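Local coordinates for protein teicoplanin pseudoaglycone deacetylases Orf2 (Actinoplanes teichomyceticus, PDB 3DFK) that probably removes the acetyl group from an N-acetylated sugar of teicoplanin pseudoaglycone, as a zinc-binding deacetylase of the PIG-L (GlcNAc-PI de-N-acetylase) family, at residues Leu11-His16 against Tyr41-Gly46; Arg58-Trp63 against Asp97-Lys102; Ala156-His161 against Pro189-Lys194. One frame throughout, in Å; residues are numbered along the deposited sequence.

Contact 1: residues Leu11-His16 against Tyr41-Gly46. With ZN (zinc ion), chain B; DKA (decanoic acid), chain C.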
loop_
_atom_site.group_PDB
_atom_site.type_symbol
_atom_site.label_atom_id
_atom_site.label_comp_id
_atom_site.label_asym_id
_atom_site.label_seq_id
_atom_site.Cartn_x
_atom_site.Cartn_y
_atom_site.Cartn_z
ATOM N N LEU A 11 7.216 2.474 -11.387
ATOM C CA LEU A 11 5.886 2.872 -10.975
ATOM C C LEU A 11 5.547 2.042 -9.754
ATOM O O LEU A 11 5.472 0.819 -9.847
ATOM C CB LEU A 11 4.866 2.579 -12.077
ATOM C CG LEU A 11 3.401 2.801 -11.703
ATOM C CD1 LEU A 11 3.120 4.249 -11.234
ATOM C CD2 LEU A 11 2.487 2.393 -12.885
ATOM N N ALA A 12 5.358 2.697 -8.617
ATOM C CA ALA A 12 4.954 1.967 -7.426
ATOM C C ALA A 12 3.466 2.228 -7.241
ATOM O O ALA A 12 3.008 3.361 -7.385
ATOM C CB ALA A 12 5.743 2.430 -6.235
ATOM N N ILE A 13 2.710 1.173 -6.940
ATOM C CA ILE A 13 1.270 1.300 -6.783
ATOM C C ILE A 13 0.900 0.976 -5.345
ATOM O O ILE A 13 0.994 -0.178 -4.917
ATOM C CB ILE A 13 0.515 0.391 -7.781
ATOM C CG1 ILE A 13 1.000 0.687 -9.213
ATOM C CG2 ILE A 13 -0.988 0.635 -7.656
ATOM C CD1 ILE A 13 0.364 -0.144 -10.317
ATOM N N SER A 14 0.551 2.017 -4.591
ATOM C CA SER A 14 0.286 1.875 -3.164
ATOM C C SER A 14 -1.228 1.761 -2.960
ATOM O O SER A 14 -1.989 2.537 -3.542
ATOM C CB SER A 14 0.816 3.109 -2.426
ATOM O OG SER A 14 0.763 2.929 -1.021
ATOM N N PRO A 15 -1.686 0.791 -2.139
ATOM C CA PRO A 15 -3.114 0.784 -1.864
ATOM C C PRO A 15 -3.556 2.055 -1.143
ATOM O O PRO A 15 -4.478 2.732 -1.611
ATOM C CB PRO A 15 -3.325 -0.453 -0.966
ATOM C CG PRO A 15 -2.046 -1.189 -0.939
ATOM C CD PRO A 15 -0.952 -0.301 -1.478
ATOM N N HIS A 16 -2.872 2.387 -0.044
ATOM C CA HIS A 16 -3.270 3.491 0.811
ATOM C C HIS A 16 -2.167 4.502 0.903
ATOM O O HIS A 16 -1.022 4.221 0.532
ATOM C CB HIS A 16 -3.546 3.021 2.224
ATOM C CG HIS A 16 -4.679 2.047 2.320
ATOM N ND1 HIS A 16 -4.523 0.784 2.851
ATOM C CD2 HIS A 16 -5.974 2.154 1.954
ATOM C CE1 HIS A 16 -5.686 0.154 2.811
ATOM N NE2 HIS A 16 -6.580 0.959 2.263
ATOM N N TYR A 41 1.943 5.928 -7.196
ATOM C CA TYR A 41 0.526 6.149 -7.431
ATOM C C TYR A 41 -0.220 5.450 -6.310
ATOM O O TYR A 41 0.012 4.265 -6.080
ATOM C CB TYR A 41 0.147 5.538 -8.784
ATOM C CG TYR A 41 -1.338 5.348 -8.998
ATOM C CD1 TYR A 41 -2.212 6.431 -8.981
ATOM C CD2 TYR A 41 -1.869 4.069 -9.190
ATOM C CE1 TYR A 41 -3.604 6.247 -9.160
ATOM C CE2 TYR A 41 -3.247 3.877 -9.372
ATOM C CZ TYR A 41 -4.098 4.959 -9.360
ATOM O OH TYR A 41 -5.454 4.763 -9.549
ATOM N N THR A 42 -1.077 6.185 -5.607
ATOM C CA THR A 42 -1.895 5.590 -4.541
ATOM C C THR A 42 -3.318 5.429 -5.044
ATOM O O THR A 42 -3.969 6.400 -5.435
ATOM C CB THR A 42 -1.862 6.423 -3.270
ATOM O OG1 THR A 42 -0.497 6.511 -2.799
ATOM C CG2 THR A 42 -2.752 5.777 -2.192
ATOM N N VAL A 43 -3.796 4.189 -5.007
ATOM C CA VAL A 43 -5.114 3.835 -5.532
ATOM C C VAL A 43 -6.239 4.448 -4.702
ATOM O O VAL A 43 -7.101 5.154 -5.224
ATOM C CB VAL A 43 -5.283 2.297 -5.595
ATOM C CG1 VAL A 43 -6.669 1.924 -6.119
ATOM C CG2 VAL A 43 -4.196 1.668 -6.479
ATOM N N PHE A 44 -6.212 4.184 -3.402
ATOM C CA PHE A 44 -7.342 4.496 -2.535
ATOM C C PHE A 44 -7.147 5.846 -1.866
ATOM O O PHE A 44 -7.227 5.966 -0.648
ATOM C CB PHE A 44 -7.604 3.335 -1.550
ATOM C CG PHE A 44 -8.153 2.120 -2.226
ATOM C CD1 PHE A 44 -9.510 2.064 -2.565
ATOM C CD2 PHE A 44 -7.322 1.063 -2.594
ATOM C CE1 PHE A 44 -10.038 0.957 -3.237
ATOM C CE2 PHE A 44 -7.839 -0.046 -3.275
ATOM C CZ PHE A 44 -9.199 -0.096 -3.602
ATOM N N ALA A 45 -6.884 6.861 -2.696
ATOM C CA ALA A 45 -6.668 8.236 -2.234
ATOM C C ALA A 45 -7.840 9.137 -2.625
ATOM O O ALA A 45 -7.727 10.364 -2.605
ATOM C CB ALA A 45 -5.355 8.788 -2.810
ATOM N N GLY A 46 -8.983 8.533 -2.958
ATOM C CA GLY A 46 -10.105 9.310 -3.484
ATOM C C GLY A 46 -10.716 10.211 -2.431
ATOM O O GLY A 46 -10.835 9.824 -1.266
HETATM ZN ZN ZN B . -2.745 0.008 3.566
HETATM C C1 DKA C . -2.693 1.495 5.939
HETATM O O1 DKA C . -2.365 0.409 6.445
HETATM C C2 DKA C . -3.524 2.487 6.726
HETATM C C3 DKA C . -4.425 3.259 5.766
HETATM C C4 DKA C . -5.832 3.413 6.319
HETATM C C5 DKA C . -6.833 2.501 5.624
HETATM C C6 DKA C . -7.853 1.989 6.638
HETATM C C7 DKA C . -8.934 1.128 5.991
HETATM C C8 DKA C . -9.876 0.627 7.087
HETATM C C9 DKA C . -9.882 -0.888 7.255
HETATM C C10 DKA C . -11.222 -1.454 6.842
HETATM O O2 DKA C . -2.358 1.783 4.785
HETATM O O HOH W 1 1.351 6.311 -0.851
HETATM O O HOH W 2 -3.448 -1.001 5.166
#
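Ile13 pairs with Tyr41 and Ser14 with Thr42 as parallel bridges between strands 9-14 and 37-42, the two strands of a beta-alpha-beta unit whose connecting helix is 19-33. The evidence is a run of backbone hydrogen bonds: Tyr41 N gives to Ala12 O (2.8 Å), Ser14 N to Tyr41 O, and Val43 N to Ser14 O. Past the bridges, Phe44 N still reaches Pro15 O at 2.9 Å, so the pairing continues to the residue before the zinc ligand. That same Pro15 oxygen also lies in the plane of the Phe44 ring, at its edge.

Apolar contacts occupy the face bearing Ile13 and Tyr41. There CG2 of Ile13, anti to the backbone N, meets Val43 CG2 at 3.6 Å and Tyr41 CD2 at 3.9 Å, while helices 126-147 and 162-178 also pack on Ile13.

Polar side chains gather on the face of Ser14 and Thr42. Ser14 OG, turned anti to its own N (chi1 -171°), donates to His16 O at 2.7 Å and is hydrogen-bonded to Ala20 N, between strand 9-14 and helix 19-33.

Metal binding closes the segment. Asp19 and His164 join His16 as protein ligands, and a carboxylate oxygen of decanoic acid and a water complete the shell; NE2 of His16 is hydrogen-bonded to Asp163. The imidazole has decanoic acid C5 over the centre of one face, and its ND1 binds zinc at 2.1 Å.

Contact 2: residues Arg58-Trp63 against Asp97-Lys102. With DKA (decanoic acid), chain C.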
loop_
_atom_site.group_PDB
_atom_site.type_symbol
_atom_site.label_atom_id
_atom_site.label_comp_id
_atom_site.label_asym_id
_atom_site.label_seq_id
_atom_site.Cartn_x
_atom_site.Cartn_y
_atom_site.Cartn_z
ATOM N N ARG A 58 -14.694 6.970 13.773
ATOM C CA ARG A 58 -13.786 6.329 14.736
ATOM C C ARG A 58 -12.325 6.358 14.261
ATOM O O ARG A 58 -11.416 6.714 15.022
ATOM C CB ARG A 58 -14.224 4.887 15.003
ATOM C CG ARG A 58 -13.612 4.262 16.248
ATOM C CD ARG A 58 -13.128 2.833 15.970
ATOM N NE ARG A 58 -12.420 2.255 17.119
ATOM C CZ ARG A 58 -11.531 1.265 17.041
ATOM N NH1 ARG A 58 -11.215 0.729 15.863
ATOM N NH2 ARG A 58 -10.948 0.812 18.146
HETATM N N MSE A 59 -12.102 6.010 12.996
HETATM C CA MSE A 59 -10.741 6.045 12.439
HETATM C C MSE A 59 -10.176 7.462 12.459
HETATM O O MSE A 59 -9.012 7.665 12.820
HETATM C CB MSE A 59 -10.724 5.501 11.014
HETATM C CG MSE A 59 -11.072 4.050 10.917
HETATM SE SE MSE A 59 -9.879 3.050 12.083
HETATM C CE MSE A 59 -8.159 3.593 11.355
ATOM N N HIS A 60 -11.010 8.429 12.099
ATOM C CA HIS A 60 -10.595 9.837 12.057
ATOM C C HIS A 60 -10.080 10.302 13.408
ATOM O O HIS A 60 -9.040 10.962 13.480
ATOM C CB HIS A 60 -11.722 10.738 11.555
ATOM C CG HIS A 60 -12.120 10.467 10.132
ATOM N ND1 HIS A 60 -13.206 11.061 9.543
ATOM C CD2 HIS A 60 -11.561 9.680 9.186
ATOM C CE1 HIS A 60 -13.305 10.654 8.285
ATOM N NE2 HIS A 60 -12.322 9.809 8.048
ATOM N N THR A 61 -10.807 9.947 14.469
ATOM C CA THR A 61 -10.359 10.173 15.849
ATOM C C THR A 61 -9.020 9.492 16.190
ATOM O O THR A 61 -8.142 10.122 16.782
ATOM C CB THR A 61 -11.467 9.747 16.854
ATOM O OG1 THR A 61 -12.641 10.532 16.599
ATOM C CG2 THR A 61 -11.003 9.955 18.299
ATOM N N ILE A 62 -8.851 8.230 15.797
ATOM C CA ILE A 62 -7.598 7.502 15.998
ATOM C C ILE A 62 -6.446 8.189 15.255
ATOM O O ILE A 62 -5.310 8.243 15.749
ATOM C CB ILE A 62 -7.748 6.028 15.553
ATOM C CG1 ILE A 62 -8.698 5.295 16.513
ATOM C CG2 ILE A 62 -6.392 5.315 15.459
ATOM C CD1 ILE A 62 -9.090 3.908 16.035
ATOM N N TRP A 63 -6.767 8.742 14.093
ATOM C CA TRP A 63 -5.818 9.495 13.268
ATOM C C TRP A 63 -5.540 10.911 13.774
ATOM O O TRP A 63 -4.765 11.661 13.157
ATOM C CB TRP A 63 -6.312 9.563 11.822
ATOM C CG TRP A 63 -6.353 8.243 11.142
ATOM C CD1 TRP A 63 -5.719 7.101 11.528
ATOM C CD2 TRP A 63 -7.064 7.924 9.943
ATOM N NE1 TRP A 63 -5.986 6.088 10.640
ATOM C CE2 TRP A 63 -6.817 6.564 9.662
ATOM C CE3 TRP A 63 -7.893 8.655 9.082
ATOM C CZ2 TRP A 63 -7.366 5.915 8.551
ATOM C CZ3 TRP A 63 -8.453 8.003 7.986
ATOM C CH2 TRP A 63 -8.180 6.646 7.734
ATOM N N ASP A 97 -11.218 4.720 0.023
ATOM C CA ASP A 97 -10.766 3.790 1.045
ATOM C C ASP A 97 -11.972 2.983 1.531
ATOM O O ASP A 97 -13.098 3.469 1.509
ATOM C CB ASP A 97 -10.211 4.565 2.237
ATOM C CG ASP A 97 -9.610 3.658 3.290
ATOM O OD1 ASP A 97 -10.346 2.873 3.948
ATOM O OD2 ASP A 97 -8.394 3.745 3.480
ATOM N N SER A 98 -11.713 1.763 1.973
ATOM C CA SER A 98 -12.793 0.877 2.421
ATOM C C SER A 98 -13.695 1.518 3.491
ATOM O O SER A 98 -14.865 1.180 3.572
ATOM C CB SER A 98 -12.230 -0.470 2.871
ATOM O OG SER A 98 -11.408 -0.305 4.004
ATOM N N ILE A 99 -13.176 2.444 4.301
ATOM C CA ILE A 99 -14.031 3.077 5.334
ATOM C C ILE A 99 -15.057 4.076 4.808
ATOM O O ILE A 99 -15.935 4.534 5.557
ATOM C CB ILE A 99 -13.234 3.711 6.484
ATOM C CG1 ILE A 99 -12.286 4.794 5.940
ATOM C CG2 ILE A 99 -12.482 2.647 7.229
ATOM C CD1 ILE A 99 -11.768 5.734 7.022
ATOM N N TYR A 100 -14.955 4.405 3.527
ATOM C CA TYR A 100 -15.843 5.375 2.903
ATOM C C TYR A 100 -16.760 4.758 1.869
ATOM O O TYR A 100 -17.658 5.438 1.364
ATOM C CB TYR A 100 -15.032 6.480 2.198
ATOM C CG TYR A 100 -14.061 7.180 3.100
ATOM C CD1 TYR A 100 -14.481 7.771 4.302
ATOM C CD2 TYR A 100 -12.715 7.279 2.744
ATOM C CE1 TYR A 100 -13.578 8.410 5.136
ATOM C CE2 TYR A 100 -11.802 7.925 3.575
ATOM C CZ TYR A 100 -12.239 8.484 4.761
ATOM O OH TYR A 100 -11.306 9.108 5.561
ATOM N N ARG A 101 -16.528 3.497 1.526
ATOM C CA ARG A 101 -17.307 2.883 0.457
ATOM C C ARG A 101 -18.640 2.375 0.971
ATOM O O ARG A 101 -18.765 1.998 2.129
ATOM C CB ARG A 101 -16.551 1.735 -0.190
ATOM C CG ARG A 101 -15.318 2.165 -0.973
ATOM C CD ARG A 101 -14.988 1.148 -2.082
ATOM N NE ARG A 101 -14.595 -0.199 -1.633
ATOM C CZ ARG A 101 -13.393 -0.518 -1.148
ATOM N NH1 ARG A 101 -12.440 0.410 -0.969
ATOM N NH2 ARG A 101 -13.132 -1.765 -0.809
ATOM N N LYS A 102 -19.621 2.362 0.073
ATOM C CA LYS A 102 -20.937 1.785 0.352
ATOM C C LYS A 102 -21.162 0.525 -0.480
ATOM O O LYS A 102 -20.509 0.312 -1.516
ATOM C CB LYS A 102 -22.027 2.805 0.065
ATOM C CG LYS A 102 -22.042 3.957 1.056
ATOM C CD LYS A 102 -23.280 4.809 0.872
ATOM C CE LYS A 102 -23.419 5.829 1.982
ATOM N NZ LYS A 102 -24.664 6.645 1.824
HETATM C C1 DKA C . -2.693 1.495 5.939
HETATM O O1 DKA C . -2.365 0.409 6.445
HETATM C C2 DKA C . -3.524 2.487 6.726
HETATM C C3 DKA C . -4.425 3.259 5.766
HETATM C C4 DKA C . -5.832 3.413 6.319
HETATM C C5 DKA C . -6.833 2.501 5.624
HETATM C C6 DKA C . -7.853 1.989 6.638
HETATM C C7 DKA C . -8.934 1.128 5.991
HETATM C C8 DKA C . -9.876 0.627 7.087
HETATM C C9 DKA C . -9.882 -0.888 7.255
HETATM C C10 DKA C . -11.222 -1.454 6.842
HETATM O O2 DKA C . -2.358 1.783 4.785
#
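His60 and Tyr100 meet head on, joining helix 54-62 to the loop that carries the zinc-site residue Asp97. Each ring has the other at its edge; the planes are 46° apart and the centroids 5.7 Å. What links them is a hydrogen bond between His60 NE2 and Tyr100 OH, 2.8 Å long, in which either partner could be the donor. The other ring nitrogen, His60 ND1, is bonded to Pro67 O, so both nitrogens of the imidazole are engaged and its rotation is fixed.

Ile99 points toward the end of helix 54-62, between Met59 and Trp63. Its CG1 branch lies between the backbone N and the carbonyl carbon (chi1 59°), which sends CD1 to Trp63 CH2 at 3.8 Å and to CB of Met59, a selenomethionine, at 4.1 Å. The other branch serves the ligand: Ile99 CG2 lies 3.3 Å from C8 of decanoic acid. The indole of Trp63, reaching back toward Ile99, has Tyr100 OH at its edge and brings CZ2 to within 3.7 Å of ligand C4.

Asp97 OD1 accepts from Ile99 N through its anti lone pair, an Asx turn. The acyl chain thus meets a mixed lining: beside the apolar surface of Trp63 and Ile99, Asp97 OD2 lies 2.9 Å from C5 and Ser98 OG 3.1 Å from C10. Since Pro67 O can only accept, ND1 of His60 probably carries a proton.

Contact 3: residues Ala156-His161 against Pro189-Lys194. With DKA (decanoic acid), chain C.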
loop_
_atom_site.group_PDB
_atom_site.type_symbol
_atom_site.label_atom_id
_atom_site.label_comp_id
_atom_site.label_asym_id
_atom_site.label_seq_id
_atom_site.Cartn_x
_atom_site.Cartn_y
_atom_site.Cartn_z
ATOM N N ALA A 156 2.148 -7.134 -1.767
ATOM C CA ALA A 156 1.798 -8.563 -1.740
ATOM C C ALA A 156 0.419 -8.780 -1.114
ATOM O O ALA A 156 -0.183 -9.844 -1.297
ATOM C CB ALA A 156 2.829 -9.354 -0.962
ATOM N N ALA A 157 -0.063 -7.776 -0.376
ATOM C CA ALA A 157 -1.310 -7.889 0.408
ATOM C C ALA A 157 -1.208 -8.944 1.515
ATOM O O ALA A 157 -2.179 -9.635 1.857
ATOM C CB ALA A 157 -2.566 -8.092 -0.512
ATOM N N ILE A 158 -0.015 -9.043 2.086
ATOM C CA ILE A 158 0.150 -9.730 3.360
ATOM C C ILE A 158 -0.691 -8.977 4.378
ATOM O O ILE A 158 -0.651 -7.746 4.456
ATOM C CB ILE A 158 1.632 -9.795 3.784
ATOM C CG1 ILE A 158 2.405 -10.689 2.808
ATOM C CG2 ILE A 158 1.762 -10.296 5.245
ATOM C CD1 ILE A 158 3.927 -10.555 2.884
ATOM N N GLY A 159 -1.479 -9.712 5.153
ATOM C CA GLY A 159 -2.399 -9.064 6.084
ATOM C C GLY A 159 -3.823 -9.062 5.566
ATOM O O GLY A 159 -4.760 -8.785 6.322
ATOM N N GLU A 160 -3.973 -9.326 4.265
ATOM C CA GLU A 160 -5.272 -9.528 3.608
ATOM C C GLU A 160 -6.263 -8.350 3.662
ATOM O O GLU A 160 -7.478 -8.560 3.546
ATOM C CB GLU A 160 -5.941 -10.820 4.128
ATOM C CG GLU A 160 -5.132 -12.087 3.893
ATOM C CD GLU A 160 -5.831 -13.340 4.423
ATOM O OE1 GLU A 160 -5.150 -14.161 5.074
ATOM O OE2 GLU A 160 -7.052 -13.503 4.189
ATOM N N HIS A 161 -5.770 -7.116 3.800
ATOM C CA HIS A 161 -6.659 -5.957 3.763
ATOM C C HIS A 161 -7.319 -5.952 2.393
ATOM O O HIS A 161 -6.624 -6.145 1.387
ATOM C CB HIS A 161 -5.886 -4.647 3.971
ATOM C CG HIS A 161 -6.769 -3.461 4.205
ATOM N ND1 HIS A 161 -7.563 -2.910 3.219
ATOM C CD2 HIS A 161 -6.994 -2.731 5.319
ATOM C CE1 HIS A 161 -8.240 -1.894 3.721
ATOM N NE2 HIS A 161 -7.904 -1.759 4.990
ATOM N N PRO A 189 3.804 -2.535 8.320
ATOM C CA PRO A 189 4.348 -3.486 9.303
ATOM C C PRO A 189 3.634 -4.850 9.335
ATOM O O PRO A 189 4.031 -5.711 10.113
ATOM C CB PRO A 189 4.125 -2.757 10.627
ATOM C CG PRO A 189 2.882 -1.988 10.394
ATOM C CD PRO A 189 2.941 -1.527 8.960
ATOM N N TYR A 190 2.609 -5.038 8.503
ATOM C CA TYR A 190 1.818 -6.291 8.491
ATOM C C TYR A 190 2.626 -7.588 8.602
ATOM O O TYR A 190 2.260 -8.505 9.354
ATOM C CB TYR A 190 1.060 -6.402 7.188
ATOM C CG TYR A 190 -0.129 -5.520 6.990
ATOM C CD1 TYR A 190 -1.384 -5.892 7.484
ATOM C CD2 TYR A 190 -0.032 -4.355 6.228
ATOM C CE1 TYR A 190 -2.511 -5.104 7.252
ATOM C CE2 TYR A 190 -1.153 -3.560 5.989
ATOM C CZ TYR A 190 -2.387 -3.945 6.500
ATOM O OH TYR A 190 -3.502 -3.176 6.273
ATOM N N ALA A 191 3.682 -7.691 7.803
ATOM C CA ALA A 191 4.502 -8.892 7.739
ATOM C C ALA A 191 5.198 -9.222 9.062
ATOM O O ALA A 191 5.732 -10.319 9.233
ATOM C CB ALA A 191 5.518 -8.765 6.632
ATOM N N VAL A 192 5.235 -8.261 9.980
ATOM C CA VAL A 192 5.843 -8.503 11.298
ATOM C C VAL A 192 4.936 -9.402 12.137
ATOM O O VAL A 192 5.408 -10.118 13.034
ATOM C CB VAL A 192 6.164 -7.172 12.019
ATOM C CG1 VAL A 192 6.561 -7.371 13.479
ATOM C CG2 VAL A 192 7.283 -6.474 11.277
ATOM N N PHE A 193 3.650 -9.385 11.823
ATOM C CA PHE A 193 2.683 -10.177 12.582
ATOM C C PHE A 193 1.818 -11.145 11.771
ATOM O O PHE A 193 0.817 -11.666 12.284
ATOM C CB PHE A 193 1.851 -9.289 13.528
ATOM C CG PHE A 193 1.158 -8.131 12.865
ATOM C CD1 PHE A 193 1.780 -6.885 12.766
ATOM C CD2 PHE A 193 -0.152 -8.266 12.400
ATOM C CE1 PHE A 193 1.122 -5.803 12.168
ATOM C CE2 PHE A 193 -0.825 -7.187 11.798
ATOM C CZ PHE A 193 -0.185 -5.951 11.687
ATOM N N LYS A 194 2.222 -11.406 10.524
ATOM C CA LYS A 194 1.556 -12.399 9.650
ATOM C C LYS A 194 2.532 -13.417 9.057
ATOM O O LYS A 194 3.733 -13.162 8.993
ATOM C CB LYS A 194 0.783 -11.698 8.533
ATOM C CG LYS A 194 -0.290 -10.752 9.013
ATOM C CD LYS A 194 -1.503 -11.509 9.560
ATOM C CE LYS A 194 -2.459 -10.565 10.247
ATOM N NZ LYS A 194 -3.655 -11.299 10.733
HETATM C C1 DKA C . -2.693 1.495 5.939
HETATM O O1 DKA C . -2.365 0.409 6.445
HETATM C C2 DKA C . -3.524 2.487 6.726
HETATM C C3 DKA C . -4.425 3.259 5.766
HETATM C C4 DKA C . -5.832 3.413 6.319
HETATM C C5 DKA C . -6.833 2.501 5.624
HETATM C C6 DKA C . -7.853 1.989 6.638
HETATM C C7 DKA C . -8.934 1.128 5.991
HETATM C C8 DKA C . -9.876 0.627 7.087
HETATM C C9 DKA C . -9.882 -0.888 7.255
HETATM C C10 DKA C . -11.222 -1.454 6.842
HETATM O O2 DKA C . -2.358 1.783 4.785
#
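One wall of the zinc and decanoic acid site is formed here, where the type II beta turn Ala157-Glu160, lying between strand 151-155 and helix 162-178, packs on the loop that follows strand 182-185. No hydrogen bond crosses between the segments; the fit is one of shape. Ile158 O sits over one face of the Tyr190 ring, 3.4 Å from CG. With no side chain, Gly159 can put its CA 3.6 Å from Tyr190 CD1, and its positive phi (102°) is a conformation glycine adopts readily.

On the outer side, Ile158 CG2 meets Lys194 CB at 3.7 Å as the two side chains run antiparallel alongside each other, and it also rests on Ala191. A chi1 of -59° puts Lys194 CG anti to the carbonyl carbon, 4.0 Å from Gly159 CA.

Toward the ligand, His161 crosses Tyr190 at a slant. It occupies the N-cap position of helix 162-178, where its ND1 bonds Asp163 N. That bond anchors the imidazole with NE2 facing the acyl chain, 3.1 Å from C9 of decanoic acid, and Tyr190 OH lies 3.6 Å from His161 CB.

In the fold
The three contacts lie 17 to 19 Å apart between centres, yet all touch decanoic acid, and their ends meet around it. Contact 1 supplies the zinc ligand His16 from the loop that follows strand 9-14; contact 2 lines the alkyl chain; contact 3 brings His161 and Tyr190 to the site. Direct packing joins them: His16 CD2 lies 3.3 Å from Asp97 OD2, His16 CE1 3.4 Å from His161 CE1, and Ser98 OG 3.6 Å from His161 CE1. Asp163, beside all three, bonds His16 NE2, Ser98 N and, through a salt bridge, Arg101. The three follow one another along the chain without overlapping.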